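Local coordinates for phenylacetate-CoA oxygenase subunit PaaB (Ralstonia eutropha JMP134, PDB 3EGR), which is a subunit of the multicomponent phenylacetate-CoA oxygenase, which probably oxygenates the aromatic ring of phenylacetyl-CoA during bacterial breakdown of phenylacetate, at residues Trp10-Arg15 with Asp42-Arg47; Gln34-Met39 with Ile53-Ser58. All coordinates share one frame; numbering follows the deposited sequence. Where two conformers were deposited one is given.

Contact 1. Residues Trp10-Arg15 with Asp42-Arg47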
ATOM      1  N   TRP A  10       8.029  -7.247   4.933  1.00 22.88           N
ATOM      2  CA  TRP A  10       8.482  -6.204   3.999  1.00 21.34           C
ATOM      3  C   TRP A  10       9.417  -6.831   2.992  1.00 21.83           C
ATOM      4  O   TRP A  10      10.213  -7.704   3.338  1.00 22.65           O
ATOM      5  CB  TRP A  10       9.229  -5.086   4.737  1.00 21.53           C
ATOM      6  CG  TRP A  10       8.385  -4.439   5.807  1.00 22.54           C
ATOM      7  CD1 TRP A  10       8.094  -4.967   7.023  1.00 23.66           C
ATOM      8  CD2 TRP A  10       7.705  -3.175   5.743  1.00 21.52           C
ATOM      9  NE1 TRP A  10       7.279  -4.122   7.717  1.00 24.52           N
ATOM     10  CE2 TRP A  10       7.017  -3.016   6.953  1.00 22.32           C
ATOM     11  CE3 TRP A  10       7.617  -2.161   4.784  1.00 23.14           C
ATOM     12  CZ2 TRP A  10       6.244  -1.885   7.238  1.00 21.17           C
ATOM     13  CZ3 TRP A  10       6.834  -1.029   5.072  1.00 22.60           C
ATOM     14  CH2 TRP A  10       6.176  -0.904   6.291  1.00 21.49           C
ATOM     15  N   GLU A  11       9.302  -6.424   1.738  1.00 23.08           N
ATOM     16  CA  GLU A  11      10.289  -6.814   0.750  1.00 24.33           C
ATOM     17  C   GLU A  11      11.317  -5.697   0.630  1.00 25.14           C
ATOM     18  O   GLU A  11      10.975  -4.503   0.694  1.00 25.03           O
ATOM     19  CB  GLU A  11       9.639  -7.100  -0.600  1.00 26.26           C
ATOM     20  CG  GLU A  11       8.599  -8.219  -0.581  1.00 25.92           C
ATOM     21  CD  GLU A  11       9.131  -9.518  -0.036  1.00 26.84           C
ATOM     22  OE1 GLU A  11      10.338  -9.812  -0.189  1.00 28.34           O
ATOM     23  OE2 GLU A  11       8.329 -10.268   0.540  1.00 28.30           O
ATOM     24  N   VAL A  12      12.575  -6.099   0.469  1.00 24.36           N
ATOM     25  CA  VAL A  12      13.693  -5.178   0.450  1.00 23.78           C
ATOM     26  C   VAL A  12      14.355  -5.211  -0.928  1.00 24.68           C
ATOM     27  O   VAL A  12      14.700  -6.281  -1.436  1.00 26.19           O
ATOM     28  CB  VAL A  12      14.730  -5.589   1.517  1.00 22.48           C
ATOM     29  CG1 VAL A  12      15.963  -4.686   1.483  1.00 20.67           C
ATOM     30  CG2 VAL A  12      14.093  -5.579   2.887  1.00 21.80           C
ATOM     31  N   PHE A  13      14.551  -4.035  -1.513  1.00 24.95           N
ATOM     32  CA  PHE A  13      15.244  -3.895  -2.790  1.00 23.56           C
ATOM     33  C   PHE A  13      16.392  -2.933  -2.579  1.00 23.27           C
ATOM     34  O   PHE A  13      16.197  -1.883  -1.966  1.00 22.46           O
ATOM     35  CB  PHE A  13      14.309  -3.330  -3.864  1.00 23.65           C
ATOM     36  CG  PHE A  13      13.018  -4.093  -4.015  1.00 23.99           C
ATOM     37  CD1 PHE A  13      11.964  -3.882  -3.144  1.00 24.40           C
ATOM     38  CD2 PHE A  13      12.853  -5.014  -5.030  1.00 24.72           C
ATOM     39  CE1 PHE A  13      10.782  -4.579  -3.277  1.00 24.35           C
ATOM     40  CE2 PHE A  13      11.669  -5.716  -5.161  1.00 24.81           C
ATOM     41  CZ  PHE A  13      10.640  -5.497  -4.282  1.00 24.57           C
ATOM     42  N   VAL A  14      17.573  -3.281  -3.101  1.00 23.06           N
ATOM     43  CA  VAL A  14      18.774  -2.458  -2.948  1.00 22.70           C
ATOM     44  C   VAL A  14      19.408  -2.124  -4.298  1.00 24.83           C
ATOM     45  O   VAL A  14      19.443  -2.959  -5.203  1.00 25.63           O
ATOM     46  CB  VAL A  14      19.830  -3.178  -2.105  1.00 21.50           C
ATOM     47  CG1 VAL A  14      21.129  -2.429  -2.161  1.00 20.24           C
ATOM     48  CG2 VAL A  14      19.359  -3.320  -0.682  1.00 19.61           C
ATOM     49  N   ARG A  15      19.902  -0.899  -4.436  1.00 26.08           N
ATOM     50  CA  ARG A  15      20.725  -0.538  -5.575  1.00 26.63           C
ATOM     51  C   ARG A  15      22.075  -0.132  -5.054  1.00 26.53           C
ATOM     52  O   ARG A  15      22.190   0.856  -4.341  1.00 26.34           O
ATOM     53  CB  ARG A  15      20.123   0.619  -6.350  1.00 27.87           C
ATOM     54  CG  ARG A  15      20.908   0.981  -7.592  1.00 28.66           C
ATOM     55  CD  ARG A  15      20.309   2.188  -8.254  1.00 30.20           C
ATOM     56  NE  ARG A  15      20.462   3.372  -7.413  1.00 31.41           N
ATOM     57  CZ  ARG A  15      19.664   4.439  -7.442  1.00 32.78           C
ATOM     58  NH1 ARG A  15      18.632   4.521  -8.282  1.00 32.08           N
ATOM     59  NH2 ARG A  15      19.908   5.447  -6.611  1.00 33.88           N
ATOM     60  N   ASP A  42      21.248  -2.468   8.018  1.00 20.73           N
ATOM     61  CA  ASP A  42      22.162  -3.329   8.772  1.00 20.90           C
ATOM     62  C   ASP A  42      22.271  -4.742   8.202  1.00 20.48           C
ATOM     63  O   ASP A  42      23.373  -5.259   7.984  1.00 19.78           O
ATOM     64  CB  ASP A  42      21.724  -3.412  10.239  1.00 21.89           C
ATOM     65  CG  ASP A  42      22.087  -2.175  11.023  1.00 22.79           C
ATOM     66  OD1 ASP A  42      22.809  -1.320  10.493  1.00 24.67           O
ATOM     67  OD2 ASP A  42      21.648  -2.048  12.172  1.00 24.92           O
ATOM     68  N   VAL A  43      21.122  -5.371   7.978  1.00 20.53           N
ATOM     69  CA  VAL A  43      21.094  -6.785   7.603  1.00 20.48           C
ATOM     70  C   VAL A  43      21.656  -7.016   6.209  1.00 20.33           C
ATOM     71  O   VAL A  43      22.329  -8.014   5.988  1.00 19.74           O
ATOM     72  CB  VAL A  43      19.651  -7.378   7.703  1.00 20.42           C
ATOM     73  CG1 VAL A  43      19.535  -8.665   6.909  1.00 18.61           C
ATOM     74  CG2 VAL A  43      19.278  -7.610   9.171  1.00 17.71           C
ATOM     75  N   TYR A  44      21.385  -6.094   5.279  1.00 20.26           N
ATOM     76  CA  TYR A  44      21.655  -6.333   3.859  1.00 20.98           C
ATOM     77  C   TYR A  44      22.735  -5.438   3.274  1.00 23.01           C
ATOM     78  O   TYR A  44      23.473  -5.886   2.409  1.00 26.39           O
ATOM     79  CB  TYR A  44      20.380  -6.192   3.005  1.00 21.40           C
ATOM     80  CG  TYR A  44      19.328  -7.277   3.237  1.00 21.49           C
ATOM     81  CD1 TYR A  44      19.585  -8.600   2.911  1.00 20.95           C
ATOM     82  CD2 TYR A  44      18.074  -6.968   3.771  1.00 21.32           C
ATOM     83  CE1 TYR A  44      18.640  -9.590   3.117  1.00 21.61           C
ATOM     84  CE2 TYR A  44      17.126  -7.948   3.978  1.00 21.57           C
ATOM     85  CZ  TYR A  44      17.419  -9.261   3.651  1.00 22.70           C
ATOM     86  OH  TYR A  44      16.492 -10.256   3.847  1.00 24.64           O
ATOM     87  N   THR A  45      22.848  -4.187   3.710  1.00 22.69           N
ATOM     88  CA  THR A  45      23.876  -3.312   3.135  1.00 20.66           C
ATOM     89  C   THR A  45      25.093  -3.116   4.031  1.00 20.05           C
ATOM     90  O   THR A  45      26.111  -2.602   3.571  1.00 19.06           O
ATOM     91  CB  THR A  45      23.317  -1.933   2.747  1.00 20.27           C
ATOM     92  OG1 THR A  45      23.162  -1.123   3.916  1.00 20.96           O
ATOM     93  CG2 THR A  45      21.983  -2.079   2.014  1.00 19.76           C
ATOM     94  N   ARG A  46      24.994  -3.503   5.301  1.00 19.87           N
ATOM     95  CA  ARG A  46      26.076  -3.254   6.252  1.00 19.78           C
ATOM     96  C   ARG A  46      26.507  -1.791   6.257  1.00 20.03           C
ATOM     97  O   ARG A  46      27.685  -1.492   6.380  1.00 17.12           O
ATOM     98  CB  ARG A  46      27.280  -4.148   5.948  1.00 18.69           C
ATOM     99  CG  ARG A  46      26.944  -5.602   6.027  1.00 18.56           C
ATOM    100  CD  ARG A  46      28.104  -6.460   5.668  1.00 17.67           C
ATOM    101  NE  ARG A  46      27.699  -7.854   5.635  1.00 17.74           N
ATOM    102  CZ  ARG A  46      28.525  -8.880   5.447  1.00 19.53           C
ATOM    103  NH1 ARG A  46      29.831  -8.693   5.257  1.00 19.72           N
ATOM    104  NH2 ARG A  46      28.036 -10.111   5.450  1.00 20.91           N
ATOM    105  N   ARG A  47      25.537  -0.891   6.116  1.00 22.03           N
ATOM    106  CA  ARG A  47      25.778   0.563   6.158  1.00 23.95           C
ATOM    107  C   ARG A  47      26.737   1.136   5.104  1.00 24.41           C
ATOM    108  O   ARG A  47      27.243   2.225   5.284  1.00 23.76           O
ATOM    109  CB  ARG A  47      26.195   0.996   7.577  1.00 24.95           C
ATOM    110  CG  ARG A  47      25.115   0.696   8.601  1.00 26.74           C
ATOM    111  CD  ARG A  47      25.363   1.297   9.950  1.00 27.60           C
ATOM    112  NE  ARG A  47      24.452   0.702  10.925  1.00 29.07           N
ATOM    113  CZ  ARG A  47      24.099   1.253  12.088  1.00 30.71           C
ATOM    114  NH1 ARG A  47      24.591   2.419  12.475  1.00 31.85           N
ATOM    115  NH2 ARG A  47      23.249   0.623  12.890  1.00 31.52           N
TER
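Val12 and Val14 of the central strand 9-15 meet Tyr44 and Thr45 at the C-terminal end of helix 33-45 in a small apolar contact, partly buried between helix and sheet. The two valines are alternate residues of the strand, and both point toward the helix. Both methyls of Val12 lie against the CD2-CE2 bond of Tyr44, meeting the ring obliquely: CG1 is 3.9 Å from Tyr44 CD2, while CG2 is 4.0 Å from Tyr44 CE2. Over one face of the ring lies Val43 CG1, 3.7 Å above its centre. The far end is tied down as well, since Tyr44 OH hydrogen-bonds to the carbonyl of Ser27 on strand 23-29.

Further along, Val14 CG2 touches Thr45 CG2 at 4.0 Å. Here the torsion matters: with Thr45 OG1 between its own backbone N and carbonyl carbon (chi1 78°), the hydroxyl turns back to bond Arg41 O, and the methyl is given to the sheet. Arg46, with positive phi, is the first residue to leave helical backbone angles. Arg47 then returns to grip Asp42 side-on, NE 2.6 Å from Asp42 OD1 and NH2 3.2 Å from Asp42 OD2, a salt bridge within the guanidinium plane. This is the packing of a two-layer alpha+beta fold, with one helix laid over an antiparallel sheet.

Contact 2. Residues Gln34-Met39 with Ile53-Ser58. With SCN (thiocyanate ion), chain C.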
ATOM      1  N   GLN A  34      10.105   2.773   8.552  1.00 20.93           N
ATOM      2  CA  GLN A  34      11.380   3.319   9.007  1.00 20.96           C
ATOM      3  C   GLN A  34      12.215   2.286   9.750  1.00 20.23           C
ATOM      4  O   GLN A  34      13.434   2.274   9.612  1.00 18.72           O
ATOM      5  CB  GLN A  34      11.170   4.584   9.824  1.00 21.35           C
ATOM      6  CG  GLN A  34      10.667   5.751   8.971  1.00 24.06           C
ATOM      7  CD  GLN A  34      11.642   6.156   7.853  1.00 27.64           C
ATOM      8  OE1 GLN A  34      12.833   6.386   8.096  1.00 30.25           O
ATOM      9  NE2 GLN A  34      11.132   6.251   6.624  1.00 29.29           N
ATOM     10  N   GLN A  35      11.566   1.409  10.507  1.00 21.49           N
ATOM     11  CA  GLN A  35      12.286   0.324  11.168  1.00 22.52           C
ATOM     12  C   GLN A  35      12.759  -0.695  10.134  1.00 22.31           C
ATOM     13  O   GLN A  35      13.858  -1.252  10.270  1.00 23.90           O
ATOM     14  CB  GLN A  35      11.437  -0.342  12.253  1.00 23.98           C
ATOM     15  CG  GLN A  35      12.178  -1.426  13.008  1.00 25.43           C
ATOM     16  CD  GLN A  35      11.314  -2.249  13.953  1.00 27.26           C
ATOM     17  OE1 GLN A  35      10.177  -2.611  13.640  1.00 28.88           O
ATOM     18  NE2 GLN A  35      11.871  -2.574  15.116  1.00 29.06           N
ATOM     19  N   ALA A  36      11.957  -0.925   9.096  1.00 20.97           N
ATOM     20  CA  ALA A  36      12.352  -1.839   8.020  1.00 19.83           C
ATOM     21  C   ALA A  36      13.599  -1.321   7.292  1.00 20.82           C
ATOM     22  O   ALA A  36      14.533  -2.068   7.010  1.00 21.54           O
ATOM     23  CB  ALA A  36      11.215  -2.035   7.061  1.00 18.23           C
ATOM     24  N   LEU A  37      13.621  -0.029   7.009  1.00 22.82           N
ATOM     25  CA  LEU A  37      14.797   0.608   6.397  1.00 22.92           C
ATOM     26  C   LEU A  37      16.038   0.434   7.259  1.00 21.72           C
ATOM     27  O   LEU A  37      17.065  -0.024   6.783  1.00 21.07           O
ATOM     28  CB  LEU A  37      14.554   2.110   6.191  1.00 21.68           C
ATOM     29  CG  LEU A  37      13.976   2.541   4.859  1.00 21.00           C
ATOM     30  CD1 LEU A  37      13.719   4.033   4.915  1.00 19.87           C
ATOM     31  CD2 LEU A  37      14.922   2.163   3.715  1.00 20.28           C
ATOM     32  N   HIS A  38      15.921   0.820   8.526  1.00 22.18           N
ATOM     33  CA  HIS A  38      17.009   0.683   9.488  1.00 23.60           C
ATOM     34  C   HIS A  38      17.532  -0.762   9.528  1.00 22.98           C
ATOM     35  O   HIS A  38      18.735  -0.983   9.443  1.00 22.96           O
ATOM     36  CB  HIS A  38      16.549   1.159  10.870  1.00 24.97           C
ATOM     37  CG  HIS A  38      17.582   1.005  11.949  1.00 30.01           C
ATOM     38  ND1 HIS A  38      18.546   1.961  12.209  1.00 31.28           N
ATOM     39  CD2 HIS A  38      17.785   0.012  12.854  1.00 31.24           C
ATOM     40  CE1 HIS A  38      19.293   1.564  13.226  1.00 31.07           C
ATOM     41  NE2 HIS A  38      18.854   0.383  13.632  1.00 31.95           N
HETATM   42  N   MSE A  39      16.622  -1.733   9.637  1.00 23.02           N
HETATM   43  CA  MSE A  39      17.001  -3.156   9.672  1.00 22.15           C
HETATM   44  C   MSE A  39      17.658  -3.602   8.370  1.00 20.67           C
HETATM   45  O   MSE A  39      18.646  -4.337   8.400  1.00 21.52           O
HETATM   46  CB  MSE A  39      15.785  -4.065   9.939  1.00 21.98           C
HETATM   47  CG  MSE A  39      15.274  -4.055  11.363  1.00 22.17           C
HETATM   48 SE   MSE A  39      13.664  -5.142  11.635  0.75 19.76          SE
HETATM   49  CE  MSE A  39      14.341  -6.890  11.183  1.00 15.38           C
ATOM     50  N   ILE A  53      18.254   1.965  -0.623  1.00 20.59           N
ATOM     51  CA  ILE A  53      17.365   0.904  -0.146  1.00 20.21           C
ATOM     52  C   ILE A  53      15.885   1.277  -0.317  1.00 19.30           C
ATOM     53  O   ILE A  53      15.459   2.362   0.062  1.00 18.41           O
ATOM     54  CB  ILE A  53      17.611   0.577   1.366  1.00 20.90           C
ATOM     55  CG1 ILE A  53      19.113   0.493   1.669  1.00 22.39           C
ATOM     56  CG2 ILE A  53      16.900  -0.730   1.773  1.00 18.10           C
ATOM     57  CD1 ILE A  53      19.437   0.291   3.160  1.00 22.46           C
ATOM     58  N   TRP A  54      15.108   0.362  -0.881  1.00 20.50           N
ATOM     59  CA  TRP A  54      13.647   0.474  -0.925  1.00 20.26           C
ATOM     60  C   TRP A  54      13.022  -0.649  -0.112  1.00 20.75           C
ATOM     61  O   TRP A  54      13.379  -1.825  -0.293  1.00 21.33           O
ATOM     62  CB  TRP A  54      13.121   0.348  -2.353  1.00 19.50           C
ATOM     63  CG  TRP A  54      13.401   1.493  -3.259  1.00 19.24           C
ATOM     64  CD1 TRP A  54      13.998   2.673  -2.932  1.00 20.32           C
ATOM     65  CD2 TRP A  54      13.040   1.591  -4.642  1.00 19.16           C
ATOM     66  NE1 TRP A  54      14.050   3.497  -4.033  1.00 21.42           N
ATOM     67  CE2 TRP A  54      13.468   2.857  -5.096  1.00 19.86           C
ATOM     68  CE3 TRP A  54      12.400   0.731  -5.544  1.00 19.62           C
ATOM     69  CZ2 TRP A  54      13.286   3.282  -6.412  1.00 18.52           C
ATOM     70  CZ3 TRP A  54      12.211   1.157  -6.858  1.00 19.23           C
ATOM     71  CH2 TRP A  54      12.663   2.419  -7.279  1.00 19.39           C
ATOM     72  N   VAL A  55      12.088  -0.286   0.766  1.00 20.55           N
ATOM     73  CA  VAL A  55      11.272  -1.258   1.469  1.00 20.28           C
ATOM     74  C   VAL A  55       9.812  -1.087   1.065  1.00 22.66           C
ATOM     75  O   VAL A  55       9.325   0.032   0.844  1.00 24.09           O
ATOM     76  CB  VAL A  55      11.428  -1.176   3.018  1.00 19.88           C
ATOM     77  CG1 VAL A  55      12.854  -1.545   3.430  1.00 18.28           C
ATOM     78  CG2 VAL A  55      10.995   0.197   3.572  1.00 19.35           C
ATOM     79  N   VAL A  56       9.124  -2.221   0.976  1.00 24.03           N
ATOM     80  CA  VAL A  56       7.739  -2.291   0.527  1.00 23.77           C
ATOM     81  C   VAL A  56       7.027  -3.359   1.340  1.00 24.05           C
ATOM     82  O   VAL A  56       7.515  -4.497   1.435  1.00 23.37           O
ATOM     83  CB  VAL A  56       7.656  -2.710  -0.948  1.00 23.55           C
ATOM     84  CG1 VAL A  56       6.260  -2.553  -1.446  1.00 23.94           C
ATOM     85  CG2 VAL A  56       8.630  -1.891  -1.771  1.00 24.17           C
ATOM     86  N   PRO A  57       5.883  -3.006   1.949  1.00 24.21           N
ATOM     87  CA  PRO A  57       5.123  -4.052   2.600  1.00 23.83           C
ATOM     88  C   PRO A  57       4.695  -5.066   1.556  1.00 23.05           C
ATOM     89  O   PRO A  57       4.269  -4.668   0.466  1.00 22.75           O
ATOM     90  CB  PRO A  57       3.908  -3.313   3.182  1.00 24.91           C
ATOM     91  CG  PRO A  57       3.897  -1.992   2.593  1.00 23.90           C
ATOM     92  CD  PRO A  57       5.247  -1.685   2.075  1.00 24.18           C
ATOM     93  N   SER A  58       4.844  -6.349   1.890  0.50 22.37           N
ATOM     94  CA  SER A  58       4.453  -7.462   1.026  0.50 22.71           C
ATOM     95  C   SER A  58       3.066  -7.302   0.405  0.50 22.52           C
ATOM     96  O   SER A  58       2.870  -7.565  -0.780  0.50 24.04           O
ATOM     97  CB  SER A  58       4.488  -8.772   1.820  0.50 24.11           C
ATOM     98  OG  SER A  58       5.815  -9.228   2.016  0.50 25.39           O
TER
HETATM   99  S   SCN C  96       4.641 -11.360  -3.298  1.00 69.85           S
HETATM  100  C   SCN C  96       5.916 -11.241  -2.025  1.00 64.03           C
HETATM  101  N   SCN C  96       6.276 -10.744  -0.866  1.00 64.28           N
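Val55 projects from strand 52-57 against Ala36 and Leu37, in a buried contact carried by apolar side chains between the sheet and the N-terminal half of helix 33-45. The bump is the branched valine; the shallow hollow is formed by the helix backbone and the small Ala36 methyl. Val55 CG1 enters it, 3.9 Å from Ala36 C and 4.0 Å from Ala36 CB. Its other methyl, CG2, lies between the backbone N and the carbonyl carbon of Val55 (chi1 -65° for CG1), a rotation that brings CG2 to 4.0 Å from Leu37 CG. One side chain therefore wedges into the helix with both of its branches.

Leu37 leaves the helix at a slant to the strand, and its CD2 branch makes the approach, resting in the angle between Ile53 CB, at 3.9 Å, and Ile53 O, at 3.7 Å. Leu37 and Ile53 run past one another in opposite directions, so the leucine lies alongside the isoleucine. Trp54 and Val56 point the other way, and Trp54 packs edge-to-face with His24 of a second subunit.

Just past the strand, Ser58 OG lies 3.3 Å from the N of a thiocyanate ion, probably from the crystallisation liquor; this weak hydrogen bond is not settled, since Glu11 OE2 is also within reach. The axes of helix 34-39 and strand 53-57 approach to 8.4 Å, their directions 136° apart. Alternate strand residues turned under a helix, with the intervening ones on the other face, are what a helix packed on an antiparallel sheet shows in two-layer alpha+beta proteins.

Overall arrangement
Contact 1 and contact 2 lie with their centres about 8 Å apart, and both pin helix 33-45 to the same face of one antiparallel sheet. Their segments alternate along the chain: 10-15, 34-39, 42-47, 53-58. Strands 9-15 and 52-57 are neighbours, joined by probable backbone hydrogen bonds from Glu11 N to Val56 O and from Trp54 N to Phe13 O. The helix leads from edge strand 23-29 to strand 52-57 on the other side of 9-15, a split beta-alpha-beta connection over the central strand. Contact 2 holds its start, contact 1 its end. Through Trp54 and Val55 the sheet runs on into a second subunit, within an assembly of four chains.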